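Local coordinates for periplasmic binding protein (Sulfurospirillum deleyianum, PDB 4PAG) that probably captures a small solute in the periplasm for an ABC transporter of the iron-siderophore and vitamin B12 type, and holds histidine in this structure, at residues Lys59-Ser62 with Lys63-Glu67; Asn149-Gln152 with Thr153-Glu157; Ile14-Pro17 with Glu18-Arg22. One frame throughout, in Å; residues are numbered along the deposited sequence.

Contact 1. Residues Lys59-Ser62 with Lys63-Glu67; sequences KFLS and KHFME
Ser62 has an extended backbone (psi 150°) just before the chain turns into helix 63-66, and its O accepts from Met66 N at 3.1 Å, a first helical bond. Ser62 is the N-cap residue. Its OG takes the N-H of Phe65, with OG to N 3.1 Å and an angle of 162° at the hydrogen. With OG between the backbone N and the carbonyl carbon (chi1 71°), the hydroxyl faces forward to this N-H. OG is also hydrogen-bonded to Asp39 OD2, so the cap itself is held by a carboxylate. Before the cap, CD1 of Leu61 meets the Phe65 ring obliquely, 3.8 Å from CE2. The same methyl touches the selenium of Met66, a selenomethionine, with Leu61 CD1 to Met66 SE 3.9 Å. On the outer side, NZ of Lys63 forms a salt bridge with Glu67 OE2 at 2.9 Å, on the syn side of the carboxylate. This bridge spans one turn. Tyr35 of helix 28-37 packs edge-to-face with Phe65, and its OH is hydrogen-bonded to Ser62 N. Helix 63-66 is thus tied to helix 28-37, while Phe60 meets the ring of Tyr321 of helix 315-322 edge-to-face.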
loop_
_atom_site.group_PDB
_atom_site.type_symbol
_atom_site.label_atom_id
_atom_site.label_comp_id
_atom_site.label_asym_id
_atom_site.label_seq_id
_atom_site.Cartn_x
_atom_site.Cartn_y
_atom_site.Cartn_z
ATOM N N LYS A 59 12.965 12.614 5.187
ATOM C CA LYS A 59 12.316 13.900 4.963
ATOM C C LYS A 59 10.861 13.920 5.467
ATOM O O LYS A 59 10.304 14.994 5.684
ATOM C CB LYS A 59 12.353 14.252 3.469
ATOM C CG LYS A 59 13.741 14.176 2.822
ATOM C CD LYS A 59 14.671 15.292 3.278
ATOM C CE LYS A 59 14.205 16.651 2.765
ATOM N NZ LYS A 59 15.219 17.731 2.932
ATOM N N PHE A 60 10.253 12.744 5.657
ATOM C CA PHE A 60 8.822 12.637 5.963
ATOM C C PHE A 60 8.481 11.935 7.282
ATOM O O PHE A 60 7.390 12.131 7.810
ATOM C CB PHE A 60 8.120 11.878 4.836
ATOM C CG PHE A 60 8.104 12.607 3.523
ATOM C CD1 PHE A 60 7.086 13.495 3.228
ATOM C CD2 PHE A 60 9.080 12.379 2.572
ATOM C CE1 PHE A 60 7.058 14.154 2.018
ATOM C CE2 PHE A 60 9.058 13.040 1.350
ATOM C CZ PHE A 60 8.049 13.929 1.077
ATOM N N LEU A 61 9.398 11.120 7.803
ATOM C CA LEU A 61 9.117 10.243 8.943
ATOM C C LEU A 61 9.954 10.631 10.154
ATOM O O LEU A 61 11.027 11.225 10.026
ATOM C CB LEU A 61 9.428 8.790 8.566
ATOM C CG LEU A 61 8.746 8.253 7.307
ATOM C CD1 LEU A 61 9.301 6.882 6.951
ATOM C CD2 LEU A 61 7.238 8.205 7.478
ATOM N N SER A 62 9.465 10.274 11.335
ATOM C CA SER A 62 10.151 10.616 12.574
ATOM C C SER A 62 11.523 9.949 12.638
ATOM O O SER A 62 11.734 8.874 12.082
ATOM C CB SER A 62 9.318 10.192 13.783
ATOM O OG SER A 62 9.299 8.780 13.902
ATOM N N LYS A 63 12.453 10.601 13.320
ATOM C CA LYS A 63 13.765 10.018 13.555
ATOM C C LYS A 63 13.641 8.694 14.318
ATOM O O LYS A 63 14.355 7.738 14.009
ATOM C CB LYS A 63 14.660 10.998 14.311
ATOM C CG LYS A 63 16.140 10.658 14.229
ATOM C CD LYS A 63 16.987 11.917 14.108
ATOM C CE LYS A 63 18.467 11.620 14.277
ATOM N NZ LYS A 63 18.795 11.192 15.667
ATOM N N HIS A 64 12.731 8.635 15.293
ATOM C CA HIS A 64 12.493 7.392 16.049
ATOM C C HIS A 64 12.212 6.226 15.110
ATOM O O HIS A 64 12.845 5.179 15.220
ATOM C CB HIS A 64 11.336 7.537 17.041
ATOM C CG HIS A 64 10.933 6.246 17.698
ATOM N ND1 HIS A 64 11.701 5.628 18.664
ATOM C CD2 HIS A 64 9.844 5.457 17.525
ATOM C CE1 HIS A 64 11.103 4.514 19.055
ATOM N NE2 HIS A 64 9.973 4.388 18.382
ATOM N N PHE A 65 11.265 6.416 14.188
ATOM C CA PHE A 65 10.894 5.369 13.253
ATOM C C PHE A 65 12.073 4.969 12.370
ATOM O O PHE A 65 12.286 3.785 12.145
ATOM C CB PHE A 65 9.698 5.786 12.388
ATOM C CG PHE A 65 9.263 4.738 11.394
ATOM C CD1 PHE A 65 8.436 3.687 11.780
ATOM C CD2 PHE A 65 9.668 4.802 10.073
ATOM C CE1 PHE A 65 8.020 2.734 10.869
ATOM C CE2 PHE A 65 9.258 3.847 9.156
ATOM C CZ PHE A 65 8.431 2.813 9.554
HETATM N N MSE A 66 12.838 5.955 11.889
HETATM C CA MSE A 66 13.961 5.694 10.979
HETATM C C MSE A 66 15.082 4.947 11.648
HETATM O O MSE A 66 15.886 4.324 10.964
HETATM C CB MSE A 66 14.569 6.978 10.411
HETATM C CG MSE A 66 13.606 7.760 9.532
HETATM SE SE MSE A 66 13.060 6.756 7.929
HETATM C CE MSE A 66 14.823 6.738 7.048
ATOM N N GLU A 67 15.149 4.994 12.977
ATOM C CA GLU A 67 16.221 4.318 13.726
ATOM C C GLU A 67 15.817 2.961 14.317
ATOM O O GLU A 67 16.632 2.311 14.955
ATOM C CB GLU A 67 16.747 5.246 14.832
ATOM C CG GLU A 67 17.448 6.485 14.279
ATOM C CD GLU A 67 17.773 7.526 15.331
ATOM O OE1 GLU A 67 17.149 7.518 16.412
ATOM O OE2 GLU A 67 18.649 8.373 15.063
#

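Contact 2. Residues Asn149-Gln152 with Thr153-Glu157; sequences NMAQ and TYLDE
Asn149 O is gripped by two groups of Thr153, one turn further along helix 141-163, probably the long helix that links the two lobes in this family. Thr153 N donates to Asn149 O at 3.0 Å, and Thr153 OG1 donates to Asn149 O at 3.1 Å. The two donors come from opposite faces of the carbonyl plane. The threonine hydroxyl lies beside its own backbone N, and this torsion (chi1 -62°) sets it against Asn149 O. The next helical bonds, Tyr154 N to Met150 O and Leu155 N to Ala151 O, are regular.

Met150 and Tyr154 run side by side and point the same way. CG of Met150 lies 3.6 Å above the plane of the Tyr154 ring, over one face and offset toward the rim, a CH-pi contact. Met150 is a selenomethionine, and its SE is 4.6 Å from the centroid of the Tyr154 ring, an oblique Met-aromatic contact. The joining to neighbouring helices is mixed: Met150 and Tyr154 touch Ala303 of helix 297-309, Leu155 and Ala151 touch Pro128 of helix 127-138, and Tyr154 O is hydrogen-bonded to His282 NE2 of helix 277-288. His282 also meets the Tyr154 ring edge-to-face, and Lys300 makes a cation-pi contact with it.

Gln152 NE2 donates to Asp156 OD1 at 2.9 Å. The bond is bent, at 134°, and reaches the carboxylate from above its plane. The amide and carboxylate planes are 31° apart.

The Thr153 hydroxyl and the Gln152-Asp156 pair thus add polar side-chain bonds to the backbone ones. The double grip on Asn149 O and the bent amide-carboxylate bond stand beside a Met-aromatic contact of the same one-turn spacing.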
loop_
_atom_site.group_PDB
_atom_site.type_symbol
_atom_site.label_atom_id
_atom_site.label_comp_id
_atom_site.label_asym_id
_atom_site.label_seq_id
_atom_site.Cartn_x
_atom_site.Cartn_y
_atom_site.Cartn_z
ATOM N N ASN A 149 -11.780 8.966 8.957
ATOM C CA ASN A 149 -12.747 9.860 8.329
ATOM C C ASN A 149 -12.281 10.374 6.965
ATOM O O ASN A 149 -13.067 10.400 6.019
ATOM C CB ASN A 149 -13.106 11.010 9.267
ATOM C CG ASN A 149 -14.103 10.594 10.332
ATOM O OD1 ASN A 149 -15.066 9.883 10.055
ATOM N ND2 ASN A 149 -13.868 11.017 11.558
HETATM N N MSE A 150 -11.010 10.754 6.856
HETATM C CA MSE A 150 -10.440 11.171 5.559
HETATM C C MSE A 150 -10.421 10.003 4.601
HETATM O O MSE A 150 -10.786 10.146 3.431
HETATM C CB MSE A 150 -9.042 11.784 5.671
HETATM C CG MSE A 150 -8.570 12.259 4.290
HETATM SE SE MSE A 150 -6.863 13.246 4.361
HETATM C CE MSE A 150 -7.623 14.972 4.920
ATOM N N ALA A 151 -10.006 8.842 5.092
ATOM C CA ALA A 151 -10.052 7.619 4.309
ATOM C C ALA A 151 -11.459 7.386 3.748
ATOM O O ALA A 151 -11.628 7.184 2.537
ATOM C CB ALA A 151 -9.596 6.432 5.154
ATOM N N GLN A 152 -12.467 7.446 4.617
ATOM C CA GLN A 152 -13.846 7.199 4.191
ATOM C C GLN A 152 -14.285 8.173 3.093
ATOM O O GLN A 152 -14.863 7.764 2.077
ATOM C CB GLN A 152 -14.812 7.285 5.386
ATOM C CG GLN A 152 -16.221 6.809 5.073
ATOM C CD GLN A 152 -16.255 5.328 4.762
ATOM O OE1 GLN A 152 -16.147 4.498 5.660
ATOM N NE2 GLN A 152 -16.382 4.990 3.487
ATOM N N THR A 153 -14.003 9.456 3.291
ATOM C CA THR A 153 -14.365 10.480 2.311
ATOM C C THR A 153 -13.699 10.240 0.963
ATOM O O THR A 153 -14.365 10.251 -0.070
ATOM C CB THR A 153 -13.983 11.877 2.820
ATOM O OG1 THR A 153 -14.715 12.135 4.018
ATOM C CG2 THR A 153 -14.297 12.962 1.789
ATOM N N TYR A 154 -12.389 10.020 0.974
ATOM C CA TYR A 154 -11.647 9.808 -0.275
ATOM C C TYR A 154 -12.139 8.560 -0.999
ATOM O O TYR A 154 -12.334 8.573 -2.221
ATOM C CB TYR A 154 -10.146 9.701 -0.003
ATOM C CG TYR A 154 -9.425 11.012 0.148
ATOM C CD1 TYR A 154 -10.030 12.115 0.748
ATOM C CD2 TYR A 154 -8.116 11.146 -0.287
ATOM C CE1 TYR A 154 -9.346 13.313 0.894
ATOM C CE2 TYR A 154 -7.427 12.332 -0.144
ATOM C CZ TYR A 154 -8.040 13.412 0.445
ATOM O OH TYR A 154 -7.340 14.586 0.576
ATOM N N LEU A 155 -12.354 7.491 -0.245
ATOM C CA LEU A 155 -12.829 6.235 -0.819
ATOM C C LEU A 155 -14.243 6.352 -1.409
ATOM O O LEU A 155 -14.518 5.811 -2.489
ATOM C CB LEU A 155 -12.768 5.124 0.230
ATOM C CG LEU A 155 -11.345 4.694 0.601
ATOM C CD1 LEU A 155 -11.335 3.973 1.944
ATOM C CD2 LEU A 155 -10.717 3.824 -0.485
ATOM N N ASP A 156 -15.129 7.066 -0.713
ATOM C CA ASP A 156 -16.498 7.290 -1.202
ATOM C C ASP A 156 -16.509 8.148 -2.468
ATOM O O ASP A 156 -17.246 7.862 -3.407
ATOM C CB ASP A 156 -17.360 7.954 -0.119
ATOM C CG ASP A 156 -17.688 7.015 1.037
ATOM O OD1 ASP A 156 -17.424 5.795 0.931
ATOM O OD2 ASP A 156 -18.218 7.501 2.064
ATOM N N GLU A 157 -15.697 9.199 -2.490
ATOM C CA GLU A 157 -15.572 10.050 -3.674
ATOM C C GLU A 157 -15.120 9.256 -4.887
ATOM O O GLU A 157 -15.641 9.433 -5.986
ATOM C CB GLU A 157 -14.563 11.172 -3.440
ATOM C CG GLU A 157 -15.046 12.277 -2.529
ATOM C CD GLU A 157 -13.930 13.224 -2.142
ATOM O OE1 GLU A 157 -12.739 12.862 -2.314
ATOM O OE2 GLU A 157 -14.243 14.335 -1.670
#

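Contact 3. Residues Ile14-Pro17 with Glu18-Arg22; sequences IVLP and EHITR
The imidazole of His19 has CG of Glu18 over one face, and the ring of Pro17 is met by CD1 of Ile20. Glu18 CG lies 3.8 Å above the plane of the His19 ring, offset toward the rim. This is a contact between sequence neighbours on the exposed side of the bend. Ile20 CD1 lies 4.2 Å from Pro17 CD.

The chain leaves strand 13-15 in an extended form through Leu16 and Pro17. It then bends at Glu18, the one residue from Leu16 to Ile20 with helix-like backbone angles (psi -47°). The bend brings Ile20 back toward the residues before it, and CD1 of Ile20 does the touching. Ile20 CD1 is 4.3 Å from Leu16 CB. Ile20 CD1 is also 4.0 Å from Pro17 O. CG1 of Ile20 stands beside the backbone N, anti to the carbonyl carbon (chi1 -55°), and chi2 (-62°) turns CD1 toward Leu16 and Pro17. Leu16 and Ile20 are buried, both rest on Val92 of strand 92-96, and Leu16 also touches Phe6 of strand 5-7.

No hydrogen bond joins 14-17 to 18-22. Several backbone polar atoms bond to other parts of the chain: Pro17 O accepts a hydrogen bond from Arg4 NH1, and Glu18 O accepts one from Gln139 NE2. Asp91 OD2 accepts hydrogen bonds from both Thr21 N and Arg22 N. The bend between strands 13-15 and 23-25 therefore owes its local contact to loose apolar touches, and its polar links run to the surrounding segments.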
loop_
_atom_site.group_PDB
_atom_site.type_symbol
_atom_site.label_atom_id
_atom_site.label_comp_id
_atom_site.label_asym_id
_atom_site.label_seq_id
_atom_site.Cartn_x
_atom_site.Cartn_y
_atom_site.Cartn_z
ATOM N N ILE A 14 -9.415 -12.593 23.608
ATOM C CA ILE A 14 -8.275 -12.370 24.499
ATOM C C ILE A 14 -8.376 -10.980 25.109
ATOM O O ILE A 14 -8.972 -10.083 24.516
ATOM C CB ILE A 14 -6.918 -12.524 23.773
ATOM C CG1 ILE A 14 -6.794 -11.543 22.596
ATOM C CG2 ILE A 14 -6.748 -13.956 23.282
ATOM C CD1 ILE A 14 -5.368 -11.307 22.149
ATOM N N VAL A 15 -7.799 -10.808 26.294
ATOM C CA VAL A 15 -7.822 -9.524 26.983
ATOM C C VAL A 15 -6.445 -8.883 26.914
ATOM O O VAL A 15 -5.475 -9.440 27.420
ATOM C CB VAL A 15 -8.236 -9.686 28.461
ATOM C CG1 VAL A 15 -8.192 -8.345 29.182
ATOM C CG2 VAL A 15 -9.628 -10.294 28.550
ATOM N N LEU A 16 -6.365 -7.714 26.282
ATOM C CA LEU A 16 -5.120 -6.964 26.217
ATOM C C LEU A 16 -4.958 -6.067 27.439
ATOM O O LEU A 16 -5.941 -5.736 28.104
ATOM C CB LEU A 16 -5.085 -6.088 24.961
ATOM C CG LEU A 16 -5.179 -6.810 23.622
ATOM C CD1 LEU A 16 -5.083 -5.800 22.486
ATOM C CD2 LEU A 16 -4.086 -7.859 23.499
ATOM N N PRO A 17 -3.711 -5.655 27.728
ATOM C CA PRO A 17 -3.464 -4.617 28.726
ATOM C C PRO A 17 -4.186 -3.312 28.406
ATOM O O PRO A 17 -4.466 -3.012 27.230
ATOM C CB PRO A 17 -1.950 -4.401 28.646
ATOM C CG PRO A 17 -1.409 -5.666 28.089
ATOM C CD PRO A 17 -2.461 -6.204 27.176
ATOM N N GLU A 18 -4.470 -2.544 29.454
ATOM C CA GLU A 18 -5.125 -1.250 29.321
ATOM C C GLU A 18 -4.332 -0.350 28.377
ATOM O O GLU A 18 -4.902 0.261 27.465
ATOM C CB GLU A 18 -5.264 -0.588 30.696
ATOM C CG GLU A 18 -6.114 0.674 30.725
ATOM C CD GLU A 18 -7.554 0.439 30.291
ATOM O OE1 GLU A 18 -8.099 -0.658 30.539
ATOM O OE2 GLU A 18 -8.145 1.363 29.702
ATOM N N HIS A 19 -3.016 -0.289 28.586
ATOM C CA HIS A 19 -2.144 0.545 27.761
ATOM C C HIS A 19 -1.122 -0.280 26.990
ATOM O O HIS A 19 -0.305 -0.986 27.575
ATOM C CB HIS A 19 -1.439 1.581 28.628
ATOM C CG HIS A 19 -2.381 2.543 29.280
ATOM N ND1 HIS A 19 -2.649 2.525 30.632
ATOM C CD2 HIS A 19 -3.143 3.534 28.758
ATOM C CE1 HIS A 19 -3.522 3.475 30.917
ATOM N NE2 HIS A 19 -3.839 4.101 29.798
ATOM N N ILE A 20 -1.183 -0.184 25.670
ATOM C CA ILE A 20 -0.214 -0.826 24.794
ATOM C C ILE A 20 0.958 0.136 24.638
ATOM O O ILE A 20 0.810 1.199 24.037
ATOM C CB ILE A 20 -0.821 -1.114 23.402
ATOM C CG1 ILE A 20 -2.117 -1.929 23.522
ATOM C CG2 ILE A 20 0.188 -1.822 22.505
ATOM C CD1 ILE A 20 -1.959 -3.300 24.133
ATOM N N THR A 21 2.112 -0.224 25.191
ATOM C CA THR A 21 3.313 0.600 25.074
ATOM C C THR A 21 4.348 -0.010 24.121
ATOM O O THR A 21 5.309 0.656 23.753
ATOM C CB THR A 21 3.968 0.800 26.447
ATOM O OG1 THR A 21 4.409 -0.467 26.938
ATOM C CG2 THR A 21 2.973 1.419 27.442
ATOM N N ARG A 22 4.150 -1.273 23.737
ATOM C CA ARG A 22 5.040 -1.972 22.804
ATOM C C ARG A 22 4.184 -2.756 21.814
ATOM O O ARG A 22 3.352 -3.559 22.220
ATOM C CB ARG A 22 5.978 -2.928 23.556
ATOM C CG ARG A 22 6.796 -2.279 24.668
ATOM C CD ARG A 22 7.717 -3.276 25.364
ATOM N NE ARG A 22 8.769 -3.774 24.470
ATOM C CZ ARG A 22 9.893 -3.117 24.160
ATOM N NH1 ARG A 22 10.152 -1.912 24.668
ATOM N NH2 ARG A 22 10.772 -3.669 23.329
#

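How the contacts relate
All three contacts are partly buried, and none touches another. The centre of contact 3 lies about 27 Å from the centre of the chain, against about 19 Å for contact 1 and 16 Å for contact 2. Contact 2 has the most buried residues among those that touch, three, and contact 3 the most exposed, also three. They hold different elements: a helix start, the middle of a long helix and a bend after a strand. Contact 1 uses a side-chain cap because a helix begins there. In contact 2 helical bonds are already in place, and side chains add to them. The two segments of contact 3 meet through apolar touches, and its hydrogen bonds go to other parts of the chain.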